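Local coordinates for heme-binding protein A / AI-2 binding protein A (Helicobacter pylori SS1, PDB 6OFQ) that binds peptides in the periplasm, here the peptide STSA, and probably hands them to an ABC transporter for import, at residues K117-S122 against Y162-T167; S82-P87 against T93-K98; A426-D431 against Y440-K445; T73-A78 against P174-L179. All blocks are in the same frame, centred on the assembly; numbering follows the deposited sequence. Where two conformers were deposited one is given.

Contact 1: residues K117-S122 against Y162-T167; sequences KDVLFS and YTIRFT
Ile164 of strand 163-168 pushes its long branch against Val119 and Leu120 on one side of helix 116-127. Val119 and Ile164 run side by side with their ends pointing opposite ways, and their contact is broad rather than pointed: Val119 CB lies 3.9 Å from Ile164 CD1, and Val119 CG1 also stands 3.9 Å from Ile164 CG1. Ile164 CG1 lies beside its own backbone N (chi1 -72°), and a second bend at chi2 (-80°) folds CD1 over so that it also reaches the next helix residue. There Leu120 CD2 meets Ile164 CD1 at 3.9 Å. This is the tightly packed part, two buried residues and one partly exposed, with Leu96 of the adjoining strand 91-96 touching both Val119 and Ile164. Ile156 and Ala158 of strand 153-160 take up Leu120 in the same layer.

The reverse side of the strand differs. Thr163 and Arg165 project away from the helix and are partly exposed. Lys117, exposed on the helix, turns from the strand and forms a salt bridge with Asp190. Deeper in the helix, Ser122 OG donates to Asp118 O at 2.8 Å and is also hydrogen-bonded to Leu187 N, while Ser122 N reaches Asp118 O from the opposite face of the carbonyl plane.

No hydrogen bond passes between the two segments. Here the helix therefore meets the strand through close aliphatic packing.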
loop_
_atom_site.group_PDB
_atom_site.type_symbol
_atom_site.label_atom_id
_atom_site.label_comp_id
_atom_site.label_asym_id
_atom_site.label_seq_id
_atom_site.Cartn_x
_atom_site.Cartn_y
_atom_site.Cartn_z
ATOM N N LYS A 117 4.739 15.705 21.850
ATOM C CA LYS A 117 5.984 14.952 21.845
ATOM C C LYS A 117 5.910 13.611 21.115
ATOM O O LYS A 117 6.919 13.129 20.619
ATOM C CB LYS A 117 6.514 14.719 23.267
ATOM C CG LYS A 117 5.776 13.716 24.132
ATOM C CD LYS A 117 6.524 13.563 25.455
ATOM C CE LYS A 117 6.029 12.375 26.260
ATOM N NZ LYS A 117 6.617 12.318 27.628
ATOM N N ASP A 118 4.710 13.060 21.013
ATOM C CA ASP A 118 4.516 11.779 20.334
ATOM C C ASP A 118 4.555 12.007 18.822
ATOM O O ASP A 118 5.047 11.165 18.071
ATOM C CB ASP A 118 3.208 11.129 20.717
ATOM C CG ASP A 118 3.101 10.946 22.245
ATOM O OD1 ASP A 118 4.058 10.254 22.666
ATOM O OD2 ASP A 118 2.102 11.381 22.854
ATOM N N VAL A 119 4.071 13.158 18.370
ATOM C CA VAL A 119 4.198 13.544 16.950
ATOM C C VAL A 119 5.662 13.746 16.594
ATOM O O VAL A 119 6.151 13.260 15.601
ATOM C CB VAL A 119 3.321 14.740 16.612
ATOM C CG1 VAL A 119 3.396 15.065 15.138
ATOM C CG2 VAL A 119 1.873 14.542 17.042
ATOM N N LEU A 120 6.373 14.554 17.398
ATOM C CA LEU A 120 7.798 14.753 17.233
ATOM C C LEU A 120 8.506 13.432 17.217
ATOM O O LEU A 120 9.311 13.185 16.334
ATOM C CB LEU A 120 8.399 15.672 18.319
ATOM C CG LEU A 120 7.913 17.122 18.346
ATOM C CD1 LEU A 120 8.740 17.872 19.403
ATOM C CD2 LEU A 120 8.129 17.744 16.979
ATOM N N PHE A 121 8.254 12.535 18.173
ATOM C CA PHE A 121 8.976 11.278 18.110
ATOM C C PHE A 121 8.736 10.492 16.823
ATOM O O PHE A 121 9.649 10.012 16.164
ATOM C CB PHE A 121 8.485 10.401 19.257
ATOM C CG PHE A 121 9.011 8.959 19.204
ATOM C CD1 PHE A 121 10.358 8.667 19.280
ATOM C CD2 PHE A 121 8.128 7.930 18.938
ATOM C CE1 PHE A 121 10.829 7.373 19.216
ATOM C CE2 PHE A 121 8.619 6.624 18.825
ATOM C CZ PHE A 121 9.941 6.372 18.919
ATOM N N SER A 122 7.472 10.436 16.426
ATOM C CA SER A 122 7.063 9.595 15.299
ATOM C C SER A 122 7.635 10.047 13.973
ATOM O O SER A 122 7.944 9.225 13.132
ATOM C CB SER A 122 5.540 9.527 15.264
ATOM O OG SER A 122 5.011 8.911 16.432
ATOM N N TYR A 162 -0.047 20.737 22.606
ATOM C CA TYR A 162 -1.155 20.326 21.755
ATOM C C TYR A 162 -1.135 21.033 20.406
ATOM O O TYR A 162 -2.139 21.106 19.730
ATOM C CB TYR A 162 -2.524 20.508 22.428
ATOM C CG TYR A 162 -2.594 19.685 23.667
ATOM C CD1 TYR A 162 -2.715 18.292 23.649
ATOM C CD2 TYR A 162 -2.504 20.346 24.897
ATOM C CE1 TYR A 162 -2.782 17.574 24.845
ATOM C CE2 TYR A 162 -2.598 19.631 26.079
ATOM C CZ TYR A 162 -2.713 18.262 26.033
ATOM O OH TYR A 162 -2.840 17.638 27.267
ATOM N N THR A 163 0.054 21.468 20.001
ATOM C CA THR A 163 0.180 22.218 18.717
ATOM C C THR A 163 1.491 21.859 18.024
ATOM O O THR A 163 2.583 22.024 18.556
ATOM C CB THR A 163 0.108 23.768 18.942
ATOM O OG1 THR A 163 -0.979 24.073 19.806
ATOM C CG2 THR A 163 -0.069 24.500 17.599
ATOM N N ILE A 164 1.338 21.382 16.776
ATOM C CA ILE A 164 2.448 21.043 15.926
ATOM C C ILE A 164 2.476 21.910 14.670
ATOM O O ILE A 164 1.458 22.084 14.022
ATOM C CB ILE A 164 2.399 19.530 15.532
ATOM C CG1 ILE A 164 2.770 18.613 16.735
ATOM C CG2 ILE A 164 3.314 19.283 14.351
ATOM C CD1 ILE A 164 4.256 18.510 16.961
ATOM N N ARG A 165 3.631 22.478 14.359
ATOM C CA ARG A 165 3.779 23.293 13.139
ATOM C C ARG A 165 4.852 22.707 12.231
ATOM O O ARG A 165 5.985 22.487 12.663
ATOM C CB ARG A 165 4.169 24.730 13.481
ATOM C CG ARG A 165 4.402 25.580 12.240
ATOM C CD ARG A 165 4.465 27.064 12.570
ATOM N NE ARG A 165 3.106 27.545 12.869
ATOM C CZ ARG A 165 2.788 28.686 13.492
ATOM N NH1 ARG A 165 3.700 29.498 13.996
ATOM N NH2 ARG A 165 1.532 28.976 13.688
ATOM N N PHE A 166 4.477 22.401 10.993
ATOM C CA PHE A 166 5.394 22.001 9.944
ATOM C C PHE A 166 5.677 23.171 9.055
ATOM O O PHE A 166 4.732 23.914 8.710
ATOM C CB PHE A 166 4.753 20.916 9.037
ATOM C CG PHE A 166 4.485 19.594 9.692
ATOM C CD1 PHE A 166 5.424 18.555 9.662
ATOM C CD2 PHE A 166 3.268 19.377 10.271
ATOM C CE1 PHE A 166 5.145 17.331 10.259
ATOM C CE2 PHE A 166 2.960 18.157 10.846
ATOM C CZ PHE A 166 3.921 17.164 10.870
ATOM N N THR A 167 6.957 23.392 8.787
ATOM C CA THR A 167 7.331 24.327 7.736
ATOM C C THR A 167 7.998 23.538 6.641
ATOM O O THR A 167 8.879 22.704 6.903
ATOM C CB THR A 167 8.312 25.385 8.310
ATOM O OG1 THR A 167 7.670 26.027 9.430
ATOM C CG2 THR A 167 8.685 26.385 7.210
#

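Contact 2: residues S82-P87 against T93-K98; sequences SWDISP and TFHLRK
Asp84 O takes two partners: Thr93 N donates to it at 2.9 Å, almost straight, and a water that also meets Thr93 OG1 donates a second bond. Thr93 OG1 has a further partner in Arg165 NE, on the next strand. Asp84 N returns a bond to Thr93 O, which closes the hydrogen-bonded pair Asp84-Thr93; Ser82 O accepts from His95 N in the other such pair.

On the face carrying Ser82, Asp84, Thr93 and His95, the two strands are also tied by side chains. His95 NE2 donates to Asp84 OD2 at 2.8 Å, with the oxygen in the imidazole plane at the ring edge and the carboxylate turned 78° from that plane. This bond helps set the rotation of the ring, and the carboxylate would probably favour a protonated imidazole. Ser82 OG sits 3.2 Å from His95 CD2.

The other face is apolar. Trp83 and Phe94 form the non-hydrogen-bonded pair, where Trp83 CB touches Phe94 CD1 at 3.6 Å. Trp83 CG is wedged between its backbone N and carbonyl carbon (chi1 49°), which carries most of the indole away from strand 91-96; its five-membered ring meets the phenyl ring obliquely, planes at 38°. Val66 touches both aromatics.

Antiparallel pairing across a short connection makes this a beta hairpin, strands 75-85 and 91-96, within a five-stranded antiparallel sheet.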
loop_
_atom_site.group_PDB
_atom_site.type_symbol
_atom_site.label_atom_id
_atom_site.label_comp_id
_atom_site.label_asym_id
_atom_site.label_seq_id
_atom_site.Cartn_x
_atom_site.Cartn_y
_atom_site.Cartn_z
ATOM N N SER A 82 -8.146 20.184 14.127
ATOM C CA SER A 82 -8.229 21.219 13.082
ATOM C C SER A 82 -6.819 21.641 12.678
ATOM O O SER A 82 -5.814 21.244 13.284
ATOM C CB SER A 82 -9.014 22.426 13.603
ATOM O OG SER A 82 -8.230 23.100 14.534
ATOM N N TRP A 83 -6.785 22.419 11.587
ATOM C CA TRP A 83 -5.472 22.812 11.094
ATOM C C TRP A 83 -5.653 24.034 10.221
ATOM O O TRP A 83 -6.739 24.320 9.728
ATOM C CB TRP A 83 -4.760 21.710 10.288
ATOM C CG TRP A 83 -5.594 21.072 9.221
ATOM C CD1 TRP A 83 -5.684 21.457 7.910
ATOM C CD2 TRP A 83 -6.470 19.950 9.359
ATOM N NE1 TRP A 83 -6.560 20.653 7.237
ATOM C CE2 TRP A 83 -7.038 19.713 8.105
ATOM C CE3 TRP A 83 -6.799 19.123 10.428
ATOM C CZ2 TRP A 83 -7.976 18.723 7.888
ATOM C CZ3 TRP A 83 -7.721 18.150 10.202
ATOM C CH2 TRP A 83 -8.300 17.964 8.966
ATOM N N ASP A 84 -4.550 24.759 10.125
ATOM C CA ASP A 84 -4.487 25.923 9.243
ATOM C C ASP A 84 -3.301 25.804 8.331
ATOM O O ASP A 84 -2.189 25.443 8.790
ATOM C CB ASP A 84 -4.371 27.170 10.124
ATOM C CG ASP A 84 -5.500 27.251 11.185
ATOM O OD1 ASP A 84 -6.574 27.729 10.767
ATOM O OD2 ASP A 84 -5.233 26.998 12.380
ATOM N N ILE A 85 -3.437 26.195 7.064
ATOM C CA ILE A 85 -2.388 26.083 6.081
ATOM C C ILE A 85 -2.171 27.467 5.499
ATOM O O ILE A 85 -3.151 28.123 5.109
ATOM C CB ILE A 85 -2.792 25.137 4.916
ATOM C CG1 ILE A 85 -3.199 23.761 5.468
ATOM C CG2 ILE A 85 -1.559 24.959 4.070
ATOM C CD1 ILE A 85 -3.796 22.788 4.478
ATOM N N SER A 86 -0.930 27.943 5.536
ATOM C CA SER A 86 -0.679 29.249 4.957
ATOM C C SER A 86 -0.934 29.244 3.453
ATOM O O SER A 86 -0.829 28.223 2.757
ATOM C CB SER A 86 0.720 29.687 5.326
ATOM O OG SER A 86 1.680 28.790 4.717
ATOM N N PRO A 87 -1.238 30.431 2.906
ATOM C CA PRO A 87 -1.730 30.467 1.537
ATOM C C PRO A 87 -0.649 30.281 0.490
ATOM O O PRO A 87 -1.010 30.139 -0.703
ATOM C CB PRO A 87 -2.435 31.826 1.406
ATOM C CG PRO A 87 -1.741 32.648 2.442
ATOM C CD PRO A 87 -1.502 31.728 3.577
ATOM N N THR A 93 -0.184 24.251 10.456
ATOM C CA THR A 93 -0.280 24.223 11.915
ATOM C C THR A 93 -1.463 23.328 12.325
ATOM O O THR A 93 -2.580 23.543 11.882
ATOM C CB THR A 93 -0.526 25.630 12.483
ATOM O OG1 THR A 93 0.524 26.513 12.061
ATOM C CG2 THR A 93 -0.458 25.591 13.973
ATOM N N PHE A 94 -1.135 22.289 13.105
ATOM C CA PHE A 94 -2.118 21.288 13.560
ATOM C C PHE A 94 -2.411 21.458 15.042
ATOM O O PHE A 94 -1.502 21.551 15.863
ATOM C CB PHE A 94 -1.596 19.860 13.305
ATOM C CG PHE A 94 -1.572 19.527 11.834
ATOM C CD1 PHE A 94 -2.672 18.963 11.180
ATOM C CD2 PHE A 94 -0.429 19.782 11.084
ATOM C CE1 PHE A 94 -2.669 18.741 9.821
ATOM C CE2 PHE A 94 -0.389 19.551 9.722
ATOM C CZ PHE A 94 -1.529 19.061 9.115
ATOM N N HIS A 95 -3.707 21.534 15.318
ATOM C CA HIS A 95 -4.196 21.615 16.673
ATOM C C HIS A 95 -4.557 20.191 17.097
ATOM O O HIS A 95 -5.451 19.598 16.507
ATOM C CB HIS A 95 -5.413 22.579 16.692
ATOM C CG HIS A 95 -5.139 23.918 16.041
ATOM N ND1 HIS A 95 -4.397 24.863 16.711
ATOM C CD2 HIS A 95 -5.275 24.389 14.774
ATOM C CE1 HIS A 95 -4.171 25.896 15.914
ATOM N NE2 HIS A 95 -4.699 25.643 14.731
ATOM N N LEU A 96 -3.929 19.689 18.147
ATOM C CA LEU A 96 -3.997 18.291 18.497
ATOM C C LEU A 96 -5.195 18.084 19.418
ATOM O O LEU A 96 -5.548 18.950 20.277
ATOM C CB LEU A 96 -2.697 17.819 19.095
ATOM C CG LEU A 96 -1.410 18.016 18.293
ATOM C CD1 LEU A 96 -0.268 17.408 19.036
ATOM C CD2 LEU A 96 -1.555 17.393 16.900
ATOM N N ARG A 97 -5.830 16.926 19.253
ATOM C CA ARG A 97 -6.912 16.477 20.112
ATOM C C ARG A 97 -6.407 16.221 21.531
ATOM O O ARG A 97 -5.333 15.607 21.690
ATOM C CB ARG A 97 -7.467 15.140 19.551
ATOM C CG ARG A 97 -8.836 14.742 20.081
ATOM C CD ARG A 97 -9.288 13.483 19.325
ATOM N NE ARG A 97 -9.546 13.765 17.914
ATOM C CZ ARG A 97 -10.669 14.208 17.378
ATOM N NH1 ARG A 97 -11.742 14.546 18.095
ATOM N NH2 ARG A 97 -10.711 14.474 16.060
ATOM N N LYS A 98 -7.139 16.742 22.515
ATOM C CA LYS A 98 -6.803 16.546 23.928
ATOM C C LYS A 98 -7.589 15.377 24.482
ATOM O O LYS A 98 -8.671 15.022 24.020
ATOM C CB LYS A 98 -7.157 17.842 24.673
ATOM C CG LYS A 98 -6.341 19.056 24.215
ATOM C CD LYS A 98 -6.722 20.242 25.108
ATOM C CE LYS A 98 -6.011 21.495 24.656
ATOM N NZ LYS A 98 -6.329 22.545 25.653
HETATM O O HOH W 1 -0.313 27.599 9.670
#

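Contact 3: residues A426-D431 against Y440-K445; sequences AGWMAD and YTLWSK
Trp428, Leu442 and Thr441 carry this buried contact between strand 423-429 and helix 436-443. Leu442 lays both methyls along one face of the indole. Its CD2 rests over the six-membered ring, 3.6 Å from the ring centroid and 11° off the normal, a clear CH-pi contact. Leu442 CD1 sits above Trp428 CG, 3.6 Å away, on the same face. Leu442 CG stands beside its backbone N (chi1 -47°) and chi2 is extended, which sets the two methyls along the long axis of the indole.

Trp428 CG lies anti to the backbone N (chi1 -167°), which sends the indole from the strand toward the helix. Thr441, one residue earlier in the helix, reaches the far end of the ring system: its CG2 is 4.1 Å from Trp428 CZ2, and the threonine side chain stands roughly perpendicular to that of the tryptophan.

Strand 423-429 lies in a mixed sheet, parallel to strand 373-380 and antiparallel to strand 292-298, and helix 436-443 follows it in the chain after a short loop. The contact thus packs a helix on the strand just before it, within a type II periplasmic binding protein.

The start of the helix also holds the ring: Trp428 NE1 is hydrogen-bonded to Asn437 OD1, which accepts from Asp431 N as well, and Phe438 meets the indole edge-to-face. At the helix end, Ser444 OG donates to Tyr440 O at 2.7 Å and lies 3.6 Å above the centre of the Tyr440 ring plane; Ser444 is also the N-cap of helix 445-449, its OG capping Ala447 N.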
loop_
_atom_site.group_PDB
_atom_site.type_symbol
_atom_site.label_atom_id
_atom_site.label_comp_id
_atom_site.label_asym_id
_atom_site.label_seq_id
_atom_site.Cartn_x
_atom_site.Cartn_y
_atom_site.Cartn_z
ATOM N N ALA A 426 4.551 -6.777 -9.597
ATOM C CA ALA A 426 4.492 -5.677 -8.659
ATOM C C ALA A 426 3.028 -5.271 -8.591
ATOM O O ALA A 426 2.261 -5.433 -9.552
ATOM C CB ALA A 426 5.279 -4.499 -9.212
ATOM N N GLY A 427 2.605 -4.693 -7.494
ATOM C CA GLY A 427 1.252 -4.172 -7.348
ATOM C C GLY A 427 1.275 -3.061 -6.317
ATOM O O GLY A 427 2.062 -3.001 -5.357
ATOM N N TRP A 428 0.249 -2.231 -6.441
ATOM C CA TRP A 428 0.048 -1.104 -5.536
ATOM C C TRP A 428 -1.425 -0.802 -5.348
ATOM O O TRP A 428 -2.230 -0.811 -6.318
ATOM C CB TRP A 428 0.671 0.163 -6.096
ATOM C CG TRP A 428 0.817 1.324 -5.167
ATOM C CD1 TRP A 428 0.132 2.516 -5.212
ATOM C CD2 TRP A 428 1.806 1.466 -4.163
ATOM N NE1 TRP A 428 0.647 3.387 -4.295
ATOM C CE2 TRP A 428 1.677 2.757 -3.629
ATOM C CE3 TRP A 428 2.783 0.602 -3.636
ATOM C CZ2 TRP A 428 2.464 3.203 -2.590
ATOM C CZ3 TRP A 428 3.577 1.074 -2.636
ATOM C CH2 TRP A 428 3.441 2.369 -2.147
ATOM N N MET A 429 -1.806 -0.579 -4.122
ATOM C CA MET A 429 -3.112 -0.026 -3.749
ATOM C C MET A 429 -2.856 1.413 -3.339
ATOM O O MET A 429 -1.990 1.712 -2.502
ATOM C CB MET A 429 -3.596 -0.795 -2.523
ATOM C CG MET A 429 -4.778 -0.184 -1.804
ATOM S SD MET A 429 -6.245 -0.063 -2.864
ATOM C CE MET A 429 -7.315 0.993 -1.861
ATOM N N ALA A 430 -3.615 2.336 -3.936
ATOM C CA ALA A 430 -3.547 3.736 -3.525
ATOM C C ALA A 430 -3.610 3.891 -2.032
ATOM O O ALA A 430 -4.521 3.380 -1.385
ATOM C CB ALA A 430 -4.650 4.554 -4.163
ATOM N N ASP A 431 -2.708 4.726 -1.508
ATOM C CA ASP A 431 -2.820 5.214 -0.147
ATOM C C ASP A 431 -3.705 6.440 -0.028
ATOM O O ASP A 431 -4.277 6.690 1.025
ATOM C CB ASP A 431 -1.437 5.526 0.470
ATOM C CG ASP A 431 -0.501 4.330 0.336
ATOM O OD1 ASP A 431 -0.867 3.227 0.865
ATOM O OD2 ASP A 431 0.564 4.496 -0.318
ATOM N N TYR A 440 5.110 9.477 -8.215
ATOM C CA TYR A 440 6.320 9.906 -7.528
ATOM C C TYR A 440 6.841 8.833 -6.603
ATOM O O TYR A 440 8.048 8.486 -6.588
ATOM C CB TYR A 440 6.111 11.229 -6.780
ATOM C CG TYR A 440 7.433 11.908 -6.445
ATOM C CD1 TYR A 440 8.070 12.608 -7.448
ATOM C CD2 TYR A 440 8.036 11.801 -5.215
ATOM C CE1 TYR A 440 9.296 13.216 -7.234
ATOM C CE2 TYR A 440 9.276 12.447 -4.986
ATOM C CZ TYR A 440 9.841 13.118 -6.035
ATOM O OH TYR A 440 11.080 13.823 -5.941
ATOM N N THR A 441 5.951 8.207 -5.859
ATOM C CA THR A 441 6.399 7.242 -4.877
ATOM C C THR A 441 7.013 6.010 -5.518
ATOM O O THR A 441 7.869 5.376 -4.898
ATOM C CB THR A 441 5.183 6.867 -4.026
ATOM O OG1 THR A 441 4.663 8.072 -3.461
ATOM C CG2 THR A 441 5.512 5.932 -2.833
ATOM N N LEU A 442 6.535 5.620 -6.708
ATOM C CA LEU A 442 6.966 4.367 -7.356
ATOM C C LEU A 442 7.857 4.537 -8.551
ATOM O O LEU A 442 8.518 3.590 -8.978
ATOM C CB LEU A 442 5.789 3.463 -7.775
ATOM C CG LEU A 442 4.751 3.284 -6.675
ATOM C CD1 LEU A 442 3.546 2.542 -7.255
ATOM C CD2 LEU A 442 5.266 2.568 -5.441
ATOM N N TRP A 443 7.858 5.704 -9.174
ATOM C CA TRP A 443 8.484 5.883 -10.479
ATOM C C TRP A 443 9.480 7.030 -10.638
ATOM O O TRP A 443 9.991 7.299 -11.724
ATOM C CB TRP A 443 7.419 5.971 -11.602
ATOM C CG TRP A 443 6.479 4.751 -11.678
ATOM C CD1 TRP A 443 5.239 4.625 -11.136
ATOM C CD2 TRP A 443 6.802 3.488 -12.276
ATOM N NE1 TRP A 443 4.749 3.354 -11.349
ATOM C CE2 TRP A 443 5.714 2.633 -12.037
ATOM C CE3 TRP A 443 7.910 3.012 -12.981
ATOM C CZ2 TRP A 443 5.702 1.340 -12.526
ATOM C CZ3 TRP A 443 7.864 1.700 -13.454
ATOM C CH2 TRP A 443 6.778 0.897 -13.222
ATOM N N SER A 444 9.714 7.759 -9.545
ATOM C CA SER A 444 10.605 8.927 -9.603
ATOM C C SER A 444 12.079 8.564 -9.375
ATOM O O SER A 444 12.407 7.531 -8.745
ATOM C CB SER A 444 10.205 10.017 -8.608
ATOM O OG SER A 444 10.366 9.564 -7.298
ATOM N N LYS A 445 12.958 9.496 -9.741
ATOM C CA LYS A 445 14.345 9.360 -9.321
ATOM C C LYS A 445 14.520 9.344 -7.832
ATOM O O LYS A 445 15.334 8.559 -7.331
ATOM C CB LYS A 445 15.203 10.434 -9.954
ATOM C CG LYS A 445 15.423 10.142 -11.417
ATOM C CD LYS A 445 16.113 11.289 -12.137
ATOM C CE LYS A 445 17.523 11.384 -11.537
ATOM N NZ LYS A 445 18.521 12.008 -12.446
#

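Contact 4: residues T73-A78 against P174-L179; sequences TEIEPA and PFLANL
Ile75 meets helix 175-178 chiefly with its terminal methyl, CD1, which settles against the backbone and methyl of Ala177 and the side chain of Leu176. Ile75 CD1 stands 3.8 Å from Ala177 CA and equally 3.8 Å from Ala177 N, so it presses on the main chain of the helix as much as on a side chain. The Ala177 methyl, CB, is 4.0 Å from Ile75 CD1.

The reach of Ile75 comes from its torsions. CG1 lies beside the backbone N (chi1 -60°) and chi2 is extended, which stretches the branch straight out from the strand, while Ile75 CG2, anti to the backbone N, stays farther off, with Leu176 CD2 at about 4.3 Å. Leu176 answers with the other choice: its CG is anti to the backbone N (chi1 -174°), and its chi2 near 66° brings CD2 to 3.9 Å from Ile75 CD1. All three residues are partly exposed, and the contact is wholly apolar.

Val66 and Phe68 of the outer strand 66-68 also touch Ile75, and Val66 reaches Leu176. Leu176 further rests on Trp83 and Phe94, in strands 75-85 and 91-96, while Phe175 turns to Phe166 and Tyr92 in edge-to-face contacts. The short helix thus lies on one face of the antiparallel sheet, with Ile75 touching it from strand 75-85.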
loop_
_atom_site.group_PDB
_atom_site.type_symbol
_atom_site.label_atom_id
_atom_site.label_comp_id
_atom_site.label_asym_id
_atom_site.label_seq_id
_atom_site.Cartn_x
_atom_site.Cartn_y
_atom_site.Cartn_z
ATOM N N THR A 73 -12.047 8.508 -0.033
ATOM C CA THR A 73 -10.716 9.116 -0.103
ATOM C C THR A 73 -10.695 10.541 0.447
ATOM O O THR A 73 -9.760 11.293 0.183
ATOM C CB THR A 73 -10.176 9.083 -1.543
ATOM O OG1 THR A 73 -10.952 9.966 -2.345
ATOM C CG2 THR A 73 -10.241 7.632 -2.100
ATOM N N GLU A 74 -11.700 10.877 1.250
ATOM C CA GLU A 74 -11.855 12.210 1.810
ATOM C C GLU A 74 -11.144 12.378 3.133
ATOM O O GLU A 74 -11.324 11.582 4.071
ATOM C CB GLU A 74 -13.362 12.460 2.062
ATOM C CG GLU A 74 -14.253 12.442 0.828
ATOM C CD GLU A 74 -15.749 12.394 1.150
ATOM O OE1 GLU A 74 -16.201 12.612 2.303
ATOM O OE2 GLU A 74 -16.450 12.219 0.143
ATOM N N ILE A 75 -10.355 13.431 3.301
ATOM C CA ILE A 75 -9.630 13.764 4.517
ATOM C C ILE A 75 -10.597 14.246 5.578
ATOM O O ILE A 75 -11.466 15.085 5.290
ATOM C CB ILE A 75 -8.526 14.777 4.239
ATOM C CG1 ILE A 75 -7.525 14.223 3.217
ATOM C CG2 ILE A 75 -7.873 15.265 5.525
ATOM C CD1 ILE A 75 -6.562 15.265 2.716
ATOM N N GLU A 76 -10.432 13.774 6.808
ATOM C CA GLU A 76 -11.223 14.284 7.932
ATOM C C GLU A 76 -10.304 14.323 9.152
ATOM O O GLU A 76 -9.195 13.750 9.153
ATOM C CB GLU A 76 -12.466 13.424 8.209
ATOM C CG GLU A 76 -12.110 12.010 8.695
ATOM C CD GLU A 76 -13.303 11.094 8.891
ATOM O OE1 GLU A 76 -14.430 11.598 8.667
ATOM O OE2 GLU A 76 -13.097 9.932 9.341
ATOM N N PRO A 77 -10.693 15.004 10.222
ATOM C CA PRO A 77 -9.826 15.097 11.402
ATOM C C PRO A 77 -9.560 13.778 12.129
ATOM O O PRO A 77 -10.342 12.851 11.973
ATOM C CB PRO A 77 -10.531 16.066 12.311
ATOM C CG PRO A 77 -11.322 16.887 11.327
ATOM C CD PRO A 77 -11.849 15.899 10.351
ATOM N N ALA A 78 -8.383 13.670 12.738
ATOM C CA ALA A 78 -8.051 12.463 13.511
ATOM C C ALA A 78 -7.335 12.976 14.753
ATOM O O ALA A 78 -7.989 13.608 15.587
ATOM C CB ALA A 78 -7.266 11.447 12.691
ATOM N N PRO A 174 0.385 17.223 -2.180
ATOM C CA PRO A 174 -0.039 16.012 -1.431
ATOM C C PRO A 174 0.185 16.003 0.043
ATOM O O PRO A 174 -0.224 15.047 0.695
ATOM C CB PRO A 174 0.809 14.895 -2.057
ATOM C CG PRO A 174 1.359 15.471 -3.306
ATOM C CD PRO A 174 1.502 16.925 -3.103
ATOM N N PHE A 175 0.790 17.037 0.632
ATOM C CA PHE A 175 1.260 16.910 2.026
ATOM C C PHE A 175 0.146 16.598 3.001
ATOM O O PHE A 175 0.327 15.728 3.864
ATOM C CB PHE A 175 2.031 18.187 2.441
ATOM C CG PHE A 175 2.815 18.061 3.742
ATOM C CD1 PHE A 175 3.902 17.222 3.843
ATOM C CD2 PHE A 175 2.323 18.675 4.904
ATOM C CE1 PHE A 175 4.568 17.138 5.058
ATOM C CE2 PHE A 175 2.972 18.571 6.124
ATOM C CZ PHE A 175 4.073 17.771 6.185
ATOM N N LEU A 176 -1.001 17.279 2.946
ATOM C CA LEU A 176 -2.055 17.022 3.895
ATOM C C LEU A 176 -2.507 15.577 3.802
ATOM O O LEU A 176 -2.625 14.910 4.849
ATOM C CB LEU A 176 -3.227 17.972 3.707
ATOM C CG LEU A 176 -4.327 17.868 4.750
ATOM C CD1 LEU A 176 -3.903 18.289 6.124
ATOM C CD2 LEU A 176 -5.534 18.658 4.263
ATOM N N ALA A 177 -2.722 15.051 2.592
ATOM C CA ALA A 177 -3.158 13.667 2.435
ATOM C C ALA A 177 -2.070 12.680 2.879
ATOM O O ALA A 177 -2.347 11.657 3.530
ATOM C CB ALA A 177 -3.466 13.408 0.968
ATOM N N ASN A 178 -0.814 13.061 2.694
ATOM C CA ASN A 178 0.318 12.255 3.123
ATOM C C ASN A 178 0.242 11.961 4.632
ATOM O O ASN A 178 0.620 10.883 5.163
ATOM C CB ASN A 178 1.686 12.838 2.837
ATOM C CG ASN A 178 2.015 12.875 1.378
ATOM O OD1 ASN A 178 1.427 12.184 0.539
ATOM N ND2 ASN A 178 3.013 13.699 1.117
ATOM N N LEU A 179 -0.167 12.987 5.378
ATOM C CA LEU A 179 -0.237 12.900 6.838
ATOM C C LEU A 179 -1.273 11.911 7.279
ATOM O O LEU A 179 -1.321 11.579 8.473
ATOM C CB LEU A 179 -0.537 14.280 7.488
ATOM C CG LEU A 179 0.515 15.316 7.141
ATOM C CD1 LEU A 179 0.053 16.615 7.835
ATOM C CD2 LEU A 179 1.853 14.884 7.624
#

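Contacts 1, 2 and 4 cluster about one antiparallel sheet, their centres 11 to 16 Å apart, whereas contact 3, on a different mixed sheet, has its centre 18 Å or more from the other three. Strands 75-85, 91-96 and 163-168 lie side by side: contact 2 pairs the first two, contact 1 brings helix 116-127 to the third, and contact 4 sets helix 175-178 against the first. Along the chain, 73-78 and 174-179 enclose contact 2 and then contact 1, and contact 3 follows. Phe94, Phe166, Phe175 and Leu176 join the three into one apolar layer. Contacts 3 and 4 do not touch directly, but Ile432 and Ala433, just after 426-431, lie against contact 4, so the two regions border each other.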